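Local coordinates for protein uridylate kinase (Archaeoglobus fulgidus, PDB 2IJ9) that probably catalyses the reversible phosphorylation of UMP to UDP with ATP as phosphate donor, a step in pyrimidine nucleotide synthesis, at residues M1-L7 with A129-A135; E21-T25 with G200-M206; A121-E125 with I187-I193; V138-Y142 with V214-I218; V141-P146 with G175-V179. The protein carries 1 engineered substitution. One frame throughout, in Å; residues are numbered along the deposited sequence.

Interaction 1 of 5, residues M1-L7 with A129-A135; sequences MKVVLSL and ADVFINA
Met1 N makes a salt bridge and weak hydrogen bond to Asp130 OD1. The same oxygen takes a shorter bond from Lys2 N, at 2.6 Å. That N-H arrives on the anti side of the carboxylate, 33° out of its plane. The Lys2 chain runs on to bond Ile127 O through NZ. Lys2 O accepts Val131 N, and the parallel ladder starts here. Val3 lies alongside Val131, both pointing the same way, with Val3 CG2 3.9 Å from Val131 CG1. Val3 CG1 meets Ile133 CD1. Val4 bonds on both sides of Phe132: Val4 N reaches Val131 O at 2.9 Å, and Ile133 N reaches Val4 O at 2.7 Å. Phe132 has CG anti to the backbone N (chi1 177°). This turns the ring edge to Val4 and Ser6, with Val4 O in the ring plane and Phe132 CD1 3.8 Å from Val4 CG1. Leu5 CD1 packs on Ile133 CG2 at 3.9 Å. Ser6 N bonds Ile133 O, and Ser6 CB touches the ring at Phe132 CE1, 3.8 Å away. Replacing Phe132 with an alanine would probably leave Val4 and Ser6 without the ring edge they pack on and open a gap toward Ala120 of helix 117-126. Leu7 CD2 lies near Ala135 CB. Backbone bonds and apolar side chains hold neighbouring parallel strands in the amino acid kinase central sheet, with charge at the exposed N-terminal end.

Interaction 2 of 5, residues E21-T25 with G200-M206; sequences EFAKT and GTPENIM
Two nearly parallel helices that cover one face of the central sheet meet here, with Pro202 packed on Phe22. The short segments 21-25 and 202-206 run 19° apart, with axes 9.6 Å from each other. Pro202 comes over one face of the Phe22 ring. Its CD lies 3.9 Å from the ring centroid, a CH-pi contact offset toward the rim. Ile205 meets the same ring at its edge, with Ile205 CD1 3.8 Å from Phe22 CE1. Gly200 O is also at the edge. The neighbouring ring carbon, Pro202 CG, rests on Glu21 CG at 3.6 Å. Thr25 has CG2 anti to the backbone N (chi1 -79°, measured to OG1), which brings this methyl 3.7 Å from Ile205 CG2. Met206 bends to lay CE 3.9 Å from Thr25 CG2. The contact is mostly apolar; Thr25 OG1 lies against Pro202 CB. Toward the sheet, Phe22 and Ile205 touch Leu7 and Leu5 of strand 2-7. On the outer side, Ser148 of the second subunit packs on Thr25 and Pro202, and Asp139 N of that subunit bonds Glu203 OE1. Helices side by side over a mainly parallel sheet are typical of the alpha/beta/alpha amino acid kinase fold.

Interaction 3 of 5, residues A121-E125 with I187-I193; sequences ALLAE and IIERSKI
Ile187 faces helix 117-126 with its two branches split between two partners. Its CG2, anti to the backbone N (chi1 -64°, measured to CG1), sits 3.7 Å from Ala121 CB. Its CD1 reaches further and touches Leu122 CD2 at 3.6 Å. The Leu122 and Ile187 chains cross obliquely. A serine in place of Ile187 has neither CG2 nor CD1, and would probably leave Ala121 and the Leu122 branch facing a gap between the helices. One turn on, Glu125 lies beside Ser191, with Glu125 CB 3.9 Å from Ser191 CB. The small serine is consistent with the close backbones here, with Glu125 CA 5.5 Å from Ser191 CA. The two short helical segments run 12° apart and 9.4 Å between axes. They belong to the helical layer on the sheet face that bears Val4, Ser6 and Phe132 in this amino acid kinase fold. Leu122 also touches Phe111, a residue predicted to bind UMP. The extended Glu125 chain puts OE2 beside Arg190 CB, but the charges do not pair: Glu125 OE2 is 5.4 Å from Arg190 NE, and the two flat groups are 85° apart. Ser191 OG turns back to bond Ile188 O, above the carbonyl plane. Past the helix end, Lys192 takes positive phi and the chain turns. Ile193 then slips CD1 against the last part of segment 121-125, 3.9 Å from Ala124 CB.

Interaction 4 of 5, residues V138-Y142 with V214-I218; sequences VDGVY and VGTVI
The flat group that carries this contact is the peptide joining Gly140 to Val141. Thr216 meets it at the N-H and not over a face. Val141 N donates to Thr216 OG1 at 2.7 Å, and the bond is almost straight, 173° at the hydrogen. The preceding peptide turns its carbonyl, Asp139 O, to the CA of Gly215. Thr216 holds OG1 anti to its carbonyl carbon (chi1 -62°), which aims the hydroxyl at the loop and places the methyl beside it. That methyl, Thr216 CG2, lies 3.8 Å from Val141 CG2, and the two side chains cross at about a right angle. The hydroxyl is buried and has two partners, since it also bonds Tyr155 O. It can accept from Val141 while it donates to that carbonyl. Val141 and Tyr155 are also linked by backbone hydrogen bonding, so three pieces of chain meet at one threonine. Glycines make the close approach possible. A CB on Gly140 would run into Thr216 OG1, and one on Gly215 into Asp139 O; the two CA atoms, of Gly140 and Gly215, are 4.2 Å apart. Gly215 also has positive phi, which favours glycine. Val141 further packs on Val197 and Ile166. The loop holds Tyr142, predicted to bind ATP. A loop leaving strand 131-136 and pinned to the last strand, 216-218, is consistent with the C-terminal, ATP-binding part of the amino acid kinase fold.

Interaction 5 of 5, residues V141-P146 with G175-V179; sequences VYSADP and GTNVV
Gly175 N bonds Asp145 O at 2.8 Å. The donor sits above the carbonyl plane, 44° out of it, so the approach is not along a lone pair. Gly175 is the first residue built after a break in the chain. This bond ties that end of segment 175-179 to the loop at Asp145. The second polar link is weak. Tyr142 N points straight at Asn177 OD1, 179° at the hydrogen, but the two atoms are 3.4 Å apart. The Asn177 amide also packs on a valine. Val141 CG1 lies 3.5 Å from Asn177 ND2, and the two side chains cross at about a right angle. The other side of Val141 belongs to the contact with Thr216. Asn177 and Val141 both touch Ile166 of helix 160-166, which backs this part of the loop. Further out, Pro146 follows a cis peptide bond. Its ring presents CD and CG to Thr176. Pro146 CD is 3.4 Å from Thr176 OG1, and Pro146 CG is 3.8 Å from Thr176 CB. Thr176 keeps OG1 anti to its carbonyl carbon (chi1 -40°), which turns the hydroxyl against the proline ring. Here a polar oxygen meets ring carbons, a packing touch. Asp145 directs its side chain away from segment 175-179, and the Tyr142 ring turns off to touch Lys154. Both Asp145 and Tyr142 are predicted to bind ATP. Two irregular loops joined near such residues are consistent with the rim of the ATP site in amino acid kinases.

From the N terminus, strand 2-7 opens interaction 1, which closes at strand 131-136 in the sheet centre. Helix 16-32 opens interaction 2 before that closure, and helix 202-209 closes it near the C terminus, so the two cross. They also touch, through Leu7 with Phe22. Interaction 3 starts on helix 117-126 and crosses interaction 1, but lies within interaction 2. Interactions 4 and 5 start on the loop after strand 131-136 and share Val141 and Tyr142. Interaction 5 closes early, within the spans of 2 and 3. Interaction 4 crosses both and joins the loop to strand 216-218. Together they join the central sheet to helices on its two faces and to the loop after strand 131-136.

Interaction 1 of 5, residues M1-L7 with A129-A135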
# COMPACT_ATOMS: atom_id res chain seq x y z
N MET B 1 23.49 24.25 11.23
CA MET B 1 24.54 23.46 10.50
C MET B 1 24.55 21.96 10.90
O MET B 1 24.74 21.09 10.04
CB MET B 1 25.92 24.10 10.71
CG MET B 1 27.00 23.60 9.76
SD MET B 1 28.50 23.16 10.64
CE MET B 1 28.07 21.57 11.38
N LYS B 2 24.36 21.66 12.18
CA LYS B 2 24.06 20.28 12.58
C LYS B 2 22.55 20.15 12.65
O LYS B 2 21.91 20.60 13.61
CB LYS B 2 24.67 19.94 13.93
CG LYS B 2 25.95 19.13 13.86
CD LYS B 2 26.52 18.98 15.26
CE LYS B 2 27.60 17.93 15.32
NZ LYS B 2 28.14 17.82 16.70
N VAL B 3 21.97 19.53 11.62
CA VAL B 3 20.52 19.38 11.57
C VAL B 3 20.08 17.98 11.95
O VAL B 3 20.59 16.98 11.40
CB VAL B 3 19.99 19.63 10.15
CG1 VAL B 3 18.46 19.66 10.16
CG2 VAL B 3 20.56 20.91 9.59
N VAL B 4 19.13 17.91 12.88
CA VAL B 4 18.34 16.68 13.06
C VAL B 4 16.99 16.91 12.40
O VAL B 4 16.25 17.82 12.77
CB VAL B 4 18.13 16.31 14.56
CG1 VAL B 4 17.23 15.07 14.72
CG2 VAL B 4 19.45 16.08 15.24
N LEU B 5 16.68 16.08 11.40
CA LEU B 5 15.38 16.11 10.75
C LEU B 5 14.55 14.92 11.20
O LEU B 5 15.05 13.79 11.27
CB LEU B 5 15.54 16.08 9.23
CG LEU B 5 14.26 16.02 8.39
CD1 LEU B 5 13.40 17.20 8.73
CD2 LEU B 5 14.60 15.97 6.90
N SER B 6 13.28 15.16 11.47
CA SER B 6 12.40 14.08 11.86
C SER B 6 11.30 13.88 10.81
O SER B 6 10.48 14.77 10.59
CB SER B 6 11.79 14.35 13.24
OG SER B 6 11.51 13.15 13.94
N LEU B 7 11.30 12.73 10.16
CA LEU B 7 10.23 12.36 9.25
C LEU B 7 9.36 11.30 9.91
O LEU B 7 9.79 10.16 10.07
CB LEU B 7 10.81 11.83 7.95
CG LEU B 7 11.70 12.81 7.20
CD1 LEU B 7 12.59 12.04 6.27
CD2 LEU B 7 10.83 13.79 6.43
N ALA B 129 22.95 19.25 18.66
CA ALA B 129 22.53 19.66 17.32
C ALA B 129 22.25 21.15 17.30
O ALA B 129 21.83 21.71 18.32
CB ALA B 129 21.32 18.88 16.87
N ASP B 130 22.48 21.77 16.15
CA ASP B 130 22.22 23.19 15.94
C ASP B 130 20.73 23.47 15.79
O ASP B 130 20.23 24.50 16.25
CB ASP B 130 22.95 23.70 14.70
CG ASP B 130 24.45 23.69 14.87
OD1 ASP B 130 25.15 23.44 13.87
OD2 ASP B 130 24.93 23.91 16.00
N VAL B 131 20.03 22.54 15.15
CA VAL B 131 18.60 22.71 14.89
C VAL B 131 17.89 21.36 14.75
O VAL B 131 18.32 20.47 14.00
CB VAL B 131 18.35 23.65 13.64
CG1 VAL B 131 19.02 23.11 12.36
CG2 VAL B 131 16.86 23.93 13.44
N PHE B 132 16.81 21.23 15.52
CA PHE B 132 15.92 20.07 15.42
C PHE B 132 14.67 20.40 14.60
O PHE B 132 13.77 21.08 15.08
CB PHE B 132 15.52 19.60 16.81
CG PHE B 132 14.54 18.45 16.82
CD1 PHE B 132 14.49 17.54 15.76
CD2 PHE B 132 13.70 18.27 17.91
CE1 PHE B 132 13.59 16.49 15.78
CE2 PHE B 132 12.80 17.21 17.94
CZ PHE B 132 12.75 16.32 16.88
N ILE B 133 14.61 19.88 13.38
CA ILE B 133 13.48 20.11 12.49
C ILE B 133 12.51 18.91 12.50
O ILE B 133 12.82 17.83 11.98
CB ILE B 133 13.95 20.41 11.07
CG1 ILE B 133 14.96 21.57 11.10
CG2 ILE B 133 12.77 20.74 10.16
CD1 ILE B 133 15.51 21.92 9.75
N ASN B 134 11.35 19.12 13.11
CA ASN B 134 10.36 18.06 13.26
C ASN B 134 9.27 18.12 12.16
O ASN B 134 8.22 18.76 12.33
CB ASN B 134 9.75 18.12 14.67
CG ASN B 134 8.84 16.96 14.95
OD1 ASN B 134 9.04 15.85 14.44
ND2 ASN B 134 7.82 17.20 15.76
N ALA B 135 9.52 17.45 11.04
CA ALA B 135 8.63 17.49 9.88
C ALA B 135 7.43 16.57 10.05
O ALA B 135 7.51 15.37 9.78
CB ALA B 135 9.38 17.12 8.64

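Interaction 2 of 5, residues E21-T25 with G200-M206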
# COMPACT_ATOMS: atom_id res chain seq x y z
N GLU B 21 11.82 13.51 -3.93
CA GLU B 21 11.66 14.92 -3.58
C GLU B 21 12.27 15.24 -2.22
O GLU B 21 12.99 16.23 -2.09
CB GLU B 21 10.17 15.30 -3.61
CG GLU B 21 9.88 16.79 -3.84
CD GLU B 21 8.41 17.16 -3.64
OE1 GLU B 21 7.74 16.50 -2.82
OE2 GLU B 21 7.94 18.12 -4.28
N PHE B 22 12.01 14.39 -1.23
CA PHE B 22 12.62 14.56 0.11
C PHE B 22 14.14 14.39 0.12
O PHE B 22 14.86 15.22 0.69
CB PHE B 22 12.00 13.60 1.12
CG PHE B 22 10.69 14.06 1.67
CD1 PHE B 22 10.64 14.99 2.71
CD2 PHE B 22 9.50 13.57 1.17
CE1 PHE B 22 9.42 15.42 3.22
CE2 PHE B 22 8.28 13.99 1.67
CZ PHE B 22 8.24 14.92 2.70
N ALA B 23 14.63 13.31 -0.51
CA ALA B 23 16.06 13.06 -0.62
C ALA B 23 16.78 14.26 -1.21
O ALA B 23 17.75 14.76 -0.64
CB ALA B 23 16.34 11.82 -1.45
N LYS B 24 16.28 14.74 -2.34
CA LYS B 24 16.89 15.87 -3.04
C LYS B 24 17.06 17.09 -2.14
O LYS B 24 18.11 17.75 -2.17
CB LYS B 24 16.12 16.22 -4.31
CG LYS B 24 16.43 15.28 -5.48
CD LYS B 24 16.22 15.94 -6.82
CE LYS B 24 16.65 15.03 -7.96
NZ LYS B 24 16.58 15.71 -9.28
N THR B 25 16.04 17.37 -1.33
CA THR B 25 16.14 18.41 -0.32
C THR B 25 17.23 18.09 0.71
O THR B 25 18.09 18.94 1.01
CB THR B 25 14.78 18.66 0.36
OG1 THR B 25 13.98 19.47 -0.49
CG2 THR B 25 14.94 19.37 1.70
N GLY B 200 5.71 18.75 6.91
CA GLY B 200 6.85 18.15 6.27
C GLY B 200 6.81 18.17 4.76
O GLY B 200 6.39 17.20 4.13
N THR B 201 7.24 19.27 4.17
CA THR B 201 7.45 19.31 2.73
C THR B 201 8.83 19.88 2.48
O THR B 201 9.28 20.78 3.20
CB THR B 201 6.37 20.14 2.03
OG1 THR B 201 6.83 20.54 0.73
CG2 THR B 201 6.03 21.38 2.82
N PRO B 202 9.53 19.33 1.47
CA PRO B 202 10.83 19.79 0.98
C PRO B 202 11.05 21.31 1.08
O PRO B 202 12.13 21.73 1.51
CB PRO B 202 10.82 19.35 -0.48
CG PRO B 202 10.02 18.06 -0.45
CD PRO B 202 9.07 18.13 0.75
N GLU B 203 10.05 22.10 0.71
CA GLU B 203 10.13 23.56 0.84
C GLU B 203 10.26 23.99 2.28
O GLU B 203 11.17 24.75 2.62
CB GLU B 203 8.91 24.27 0.22
CG GLU B 203 9.07 25.80 0.17
CD GLU B 203 7.76 26.55 0.21
OE1 GLU B 203 6.76 26.06 -0.35
OE2 GLU B 203 7.73 27.65 0.79
N ASN B 204 9.37 23.51 3.14
CA ASN B 204 9.37 23.90 4.54
C ASN B 204 10.62 23.47 5.27
O ASN B 204 11.12 24.20 6.14
CB ASN B 204 8.18 23.30 5.28
CG ASN B 204 6.89 23.97 4.92
OD1 ASN B 204 6.75 24.55 3.84
ND2 ASN B 204 5.92 23.87 5.83
N ILE B 205 11.10 22.28 4.94
CA ILE B 205 12.32 21.76 5.53
C ILE B 205 13.49 22.68 5.21
O ILE B 205 14.21 23.11 6.13
CB ILE B 205 12.56 20.30 5.07
CG1 ILE B 205 11.57 19.38 5.79
CG2 ILE B 205 14.02 19.87 5.29
CD1 ILE B 205 11.42 18.01 5.18
N MET B 206 13.63 23.01 3.91
CA MET B 206 14.61 23.97 3.40
C MET B 206 14.53 25.33 4.09
O MET B 206 15.56 25.88 4.49
CB MET B 206 14.44 24.16 1.90
CG MET B 206 15.58 24.91 1.23
SD MET B 206 17.15 24.05 1.42
CE MET B 206 16.84 22.59 0.45

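Interaction 3 of 5, residues A121-E125 with I187-I193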
# COMPACT_ATOMS: atom_id res chain seq x y z
N ALA B 121 14.72 13.95 19.27
CA ALA B 121 15.06 14.97 20.27
C ALA B 121 16.27 14.51 21.07
O ALA B 121 17.26 15.25 21.17
CB ALA B 121 13.87 15.25 21.20
N LEU B 122 16.20 13.29 21.60
CA LEU B 122 17.35 12.62 22.21
C LEU B 122 18.63 12.70 21.36
O LEU B 122 19.68 13.10 21.85
CB LEU B 122 17.00 11.18 22.53
CG LEU B 122 15.88 11.02 23.56
CD1 LEU B 122 15.11 9.72 23.36
CD2 LEU B 122 16.40 11.11 24.98
N LEU B 123 18.53 12.34 20.08
CA LEU B 123 19.66 12.40 19.14
C LEU B 123 20.25 13.78 19.00
O LEU B 123 21.46 13.94 18.99
CB LEU B 123 19.26 11.86 17.77
CG LEU B 123 20.41 11.80 16.76
CD1 LEU B 123 21.55 10.96 17.30
CD2 LEU B 123 19.95 11.28 15.39
N ALA B 124 19.38 14.78 18.88
CA ALA B 124 19.80 16.17 18.80
C ALA B 124 20.68 16.55 19.99
O ALA B 124 21.78 17.10 19.83
CB ALA B 124 18.57 17.08 18.73
N GLU B 125 20.17 16.26 21.18
CA GLU B 125 20.84 16.54 22.44
C GLU B 125 22.19 15.83 22.50
O GLU B 125 23.21 16.48 22.69
CB GLU B 125 19.93 16.11 23.59
CG GLU B 125 20.43 16.40 24.98
CD GLU B 125 19.58 15.68 26.02
OE1 GLU B 125 19.49 14.44 25.95
OE2 GLU B 125 19.00 16.36 26.90
N ILE B 187 12.46 16.91 26.60
CA ILE B 187 13.81 16.77 26.07
C ILE B 187 14.26 18.04 25.34
O ILE B 187 15.39 18.49 25.54
CB ILE B 187 13.97 15.51 25.18
CG1 ILE B 187 13.76 14.25 26.02
CG2 ILE B 187 15.38 15.46 24.56
CD1 ILE B 187 13.33 13.01 25.22
N ILE B 188 13.38 18.63 24.54
CA ILE B 188 13.71 19.89 23.86
C ILE B 188 14.02 21.02 24.85
O ILE B 188 14.91 21.85 24.61
CB ILE B 188 12.61 20.37 22.92
CG1 ILE B 188 12.27 19.28 21.90
CG2 ILE B 188 13.05 21.63 22.20
CD1 ILE B 188 10.96 19.50 21.20
N GLU B 189 13.27 21.04 25.96
CA GLU B 189 13.46 22.04 27.00
C GLU B 189 14.82 21.90 27.67
O GLU B 189 15.54 22.88 27.82
CB GLU B 189 12.35 22.00 28.05
CG GLU B 189 12.40 23.18 29.02
CD GLU B 189 11.48 23.03 30.21
OE1 GLU B 189 10.62 22.12 30.20
OE2 GLU B 189 11.60 23.82 31.17
N ARG B 190 15.16 20.67 28.06
CA ARG B 190 16.47 20.36 28.64
C ARG B 190 17.60 20.72 27.70
O ARG B 190 18.56 21.36 28.10
CB ARG B 190 16.56 18.88 29.01
CG ARG B 190 15.93 18.55 30.35
CD ARG B 190 16.36 17.17 30.85
NE ARG B 190 15.28 16.19 30.77
CZ ARG B 190 15.18 15.12 31.56
NH1 ARG B 190 16.08 14.89 32.50
NH2 ARG B 190 14.15 14.29 31.42
N SER B 191 17.46 20.34 26.43
CA SER B 191 18.52 20.50 25.43
C SER B 191 18.72 21.94 24.98
O SER B 191 19.80 22.30 24.49
CB SER B 191 18.24 19.62 24.20
OG SER B 191 17.19 20.15 23.41
N LYS B 192 17.67 22.76 25.14
CA LYS B 192 17.69 24.16 24.71
C LYS B 192 18.11 24.31 23.24
O LYS B 192 18.73 25.30 22.86
CB LYS B 192 18.60 25.00 25.63
CG LYS B 192 18.27 24.85 27.13
CD LYS B 192 19.17 25.71 28.02
CE LYS B 192 20.54 25.07 28.23
NZ LYS B 192 21.41 25.90 29.10
N ILE B 193 17.76 23.30 22.44
CA ILE B 193 18.06 23.28 21.01
C ILE B 193 16.89 23.85 20.18
O ILE B 193 15.73 23.41 20.33
CB ILE B 193 18.40 21.84 20.53
CG1 ILE B 193 19.62 21.32 21.29
CG2 ILE B 193 18.68 21.80 19.03
CD1 ILE B 193 20.03 19.92 20.90

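Interaction 4 of 5, residues V138-Y142 with V214-I218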
# COMPACT_ATOMS: atom_id res chain seq x y z
N VAL B 138 1.07 18.05 10.19
CA VAL B 138 0.39 19.31 10.50
C VAL B 138 1.37 20.49 10.37
O VAL B 138 2.58 20.28 10.21
CB VAL B 138 -0.34 19.29 11.88
CG1 VAL B 138 -1.24 18.05 11.97
CG2 VAL B 138 0.66 19.33 13.04
N ASP B 139 0.84 21.71 10.43
CA ASP B 139 1.59 22.92 10.05
C ASP B 139 2.46 23.50 11.19
O ASP B 139 3.51 24.09 10.94
CB ASP B 139 0.60 23.98 9.55
CG ASP B 139 1.22 24.97 8.57
OD1 ASP B 139 2.47 25.09 8.49
OD2 ASP B 139 0.43 25.65 7.88
N GLY B 140 2.01 23.32 12.42
CA GLY B 140 2.77 23.76 13.58
C GLY B 140 2.13 23.21 14.83
O GLY B 140 1.45 22.18 14.79
N VAL B 141 2.34 23.89 15.95
CA VAL B 141 1.66 23.52 17.18
C VAL B 141 0.39 24.34 17.25
O VAL B 141 0.40 25.51 16.89
CB VAL B 141 2.53 23.81 18.42
CG1 VAL B 141 1.82 23.36 19.69
CG2 VAL B 141 3.88 23.11 18.28
N TYR B 142 -0.70 23.73 17.70
CA TYR B 142 -2.01 24.39 17.66
C TYR B 142 -2.66 24.66 19.03
O TYR B 142 -2.25 24.10 20.05
CB TYR B 142 -2.95 23.65 16.69
CG TYR B 142 -2.63 24.00 15.26
CD1 TYR B 142 -1.63 23.33 14.55
CD2 TYR B 142 -3.30 25.03 14.62
CE1 TYR B 142 -1.33 23.67 13.23
CE2 TYR B 142 -3.01 25.38 13.31
CZ TYR B 142 -2.03 24.70 12.62
OH TYR B 142 -1.77 25.06 11.32
N VAL B 214 8.67 29.30 9.65
CA VAL B 214 7.83 28.16 9.27
C VAL B 214 7.24 27.55 10.54
O VAL B 214 7.82 27.65 11.63
CB VAL B 214 8.58 27.07 8.43
CG1 VAL B 214 8.41 27.33 6.96
CG2 VAL B 214 10.05 27.05 8.78
N GLY B 215 6.06 26.98 10.38
CA GLY B 215 5.31 26.36 11.45
C GLY B 215 5.41 27.04 12.79
O GLY B 215 5.03 28.20 12.96
N THR B 216 5.93 26.30 13.75
CA THR B 216 6.12 26.79 15.08
C THR B 216 7.61 26.69 15.39
O THR B 216 8.18 25.59 15.41
CB THR B 216 5.33 25.93 16.08
OG1 THR B 216 3.92 26.02 15.78
CG2 THR B 216 5.61 26.36 17.55
N VAL B 217 8.24 27.85 15.59
CA VAL B 217 9.64 27.86 16.01
C VAL B 217 9.66 27.79 17.53
O VAL B 217 8.80 28.37 18.19
CB VAL B 217 10.40 29.10 15.49
CG1 VAL B 217 11.91 28.87 15.62
CG2 VAL B 217 10.03 29.40 14.03
N ILE B 218 10.60 27.02 18.07
CA ILE B 218 10.72 26.89 19.52
C ILE B 218 12.18 27.12 19.90
O ILE B 218 13.07 26.43 19.38
CB ILE B 218 10.19 25.52 20.02
CG1 ILE B 218 8.83 25.21 19.39
CG2 ILE B 218 10.12 25.49 21.56
CD1 ILE B 218 8.01 24.18 20.11

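Interaction 5 of 5, residues V141-P146 with G175-V179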
# COMPACT_ATOMS: atom_id res chain seq x y z
N VAL B 141 2.34 23.89 15.95
CA VAL B 141 1.66 23.52 17.18
C VAL B 141 0.39 24.34 17.25
O VAL B 141 0.40 25.51 16.89
CB VAL B 141 2.53 23.81 18.42
CG1 VAL B 141 1.82 23.36 19.69
CG2 VAL B 141 3.88 23.11 18.28
N TYR B 142 -0.70 23.73 17.70
CA TYR B 142 -2.01 24.39 17.66
C TYR B 142 -2.66 24.66 19.03
O TYR B 142 -2.25 24.10 20.05
CB TYR B 142 -2.95 23.65 16.69
CG TYR B 142 -2.63 24.00 15.26
CD1 TYR B 142 -1.63 23.33 14.55
CD2 TYR B 142 -3.30 25.03 14.62
CE1 TYR B 142 -1.33 23.67 13.23
CE2 TYR B 142 -3.01 25.38 13.31
CZ TYR B 142 -2.03 24.70 12.62
OH TYR B 142 -1.77 25.06 11.32
N SER B 143 -3.67 25.53 19.01
CA SER B 143 -4.23 26.21 20.20
C SER B 143 -5.00 25.36 21.23
O SER B 143 -4.67 24.19 21.47
CB SER B 143 -5.07 27.42 19.76
OG SER B 143 -6.33 27.02 19.23
N ALA B 144 -6.01 25.98 21.85
CA ALA B 144 -6.75 25.41 22.97
C ALA B 144 -7.66 24.24 22.58
O ALA B 144 -8.69 24.45 21.94
CB ALA B 144 -7.55 26.49 23.70
N ASP B 145 -7.24 23.04 22.99
CA ASP B 145 -7.89 21.73 22.76
C ASP B 145 -7.18 20.84 21.69
O ASP B 145 -6.66 19.77 22.05
CB ASP B 145 -9.42 21.79 22.60
CG ASP B 145 -10.12 22.23 23.89
OD1 ASP B 145 -9.44 22.70 24.82
OD2 ASP B 145 -11.36 22.10 23.96
N PRO B 146 -7.17 21.25 20.40
CA PRO B 146 -7.93 22.21 19.60
C PRO B 146 -9.04 21.58 18.73
O PRO B 146 -9.27 20.37 18.79
CB PRO B 146 -6.85 22.84 18.71
CG PRO B 146 -5.64 21.89 18.77
CD PRO B 146 -6.05 20.71 19.61
N GLY B 175 -7.34 17.39 20.66
CA GLY B 175 -6.14 16.56 20.69
C GLY B 175 -5.46 16.43 19.33
O GLY B 175 -4.97 15.36 18.98
N THR B 176 -5.44 17.54 18.58
CA THR B 176 -4.72 17.63 17.30
C THR B 176 -3.22 17.63 17.59
O THR B 176 -2.42 17.19 16.76
CB THR B 176 -5.08 18.92 16.51
OG1 THR B 176 -6.48 19.19 16.62
CG2 THR B 176 -4.72 18.78 15.03
N ASN B 177 -2.87 18.11 18.77
CA ASN B 177 -1.50 18.04 19.28
C ASN B 177 -1.05 16.61 19.61
O ASN B 177 -0.33 16.40 20.59
CB ASN B 177 -1.33 18.94 20.50
CG ASN B 177 -0.63 20.26 20.17
OD1 ASN B 177 -0.43 20.60 19.01
ND2 ASN B 177 -0.25 20.99 21.21
N VAL B 178 -1.47 15.65 18.79
CA VAL B 178 -0.96 14.28 18.88
C VAL B 178 0.53 14.24 18.49
O VAL B 178 1.25 13.29 18.82
CB VAL B 178 -1.79 13.25 18.04
CG1 VAL B 178 -2.94 12.68 18.87
CG2 VAL B 178 -2.29 13.87 16.72
N VAL B 179 0.98 15.28 17.79
CA VAL B 179 2.40 15.50 17.57
C VAL B 179 2.69 16.77 18.33
O VAL B 179 1.76 17.40 18.79
CB VAL B 179 2.68 15.73 16.06
CG1 VAL B 179 3.08 14.43 15.39
CG2 VAL B 179 1.46 16.34 15.35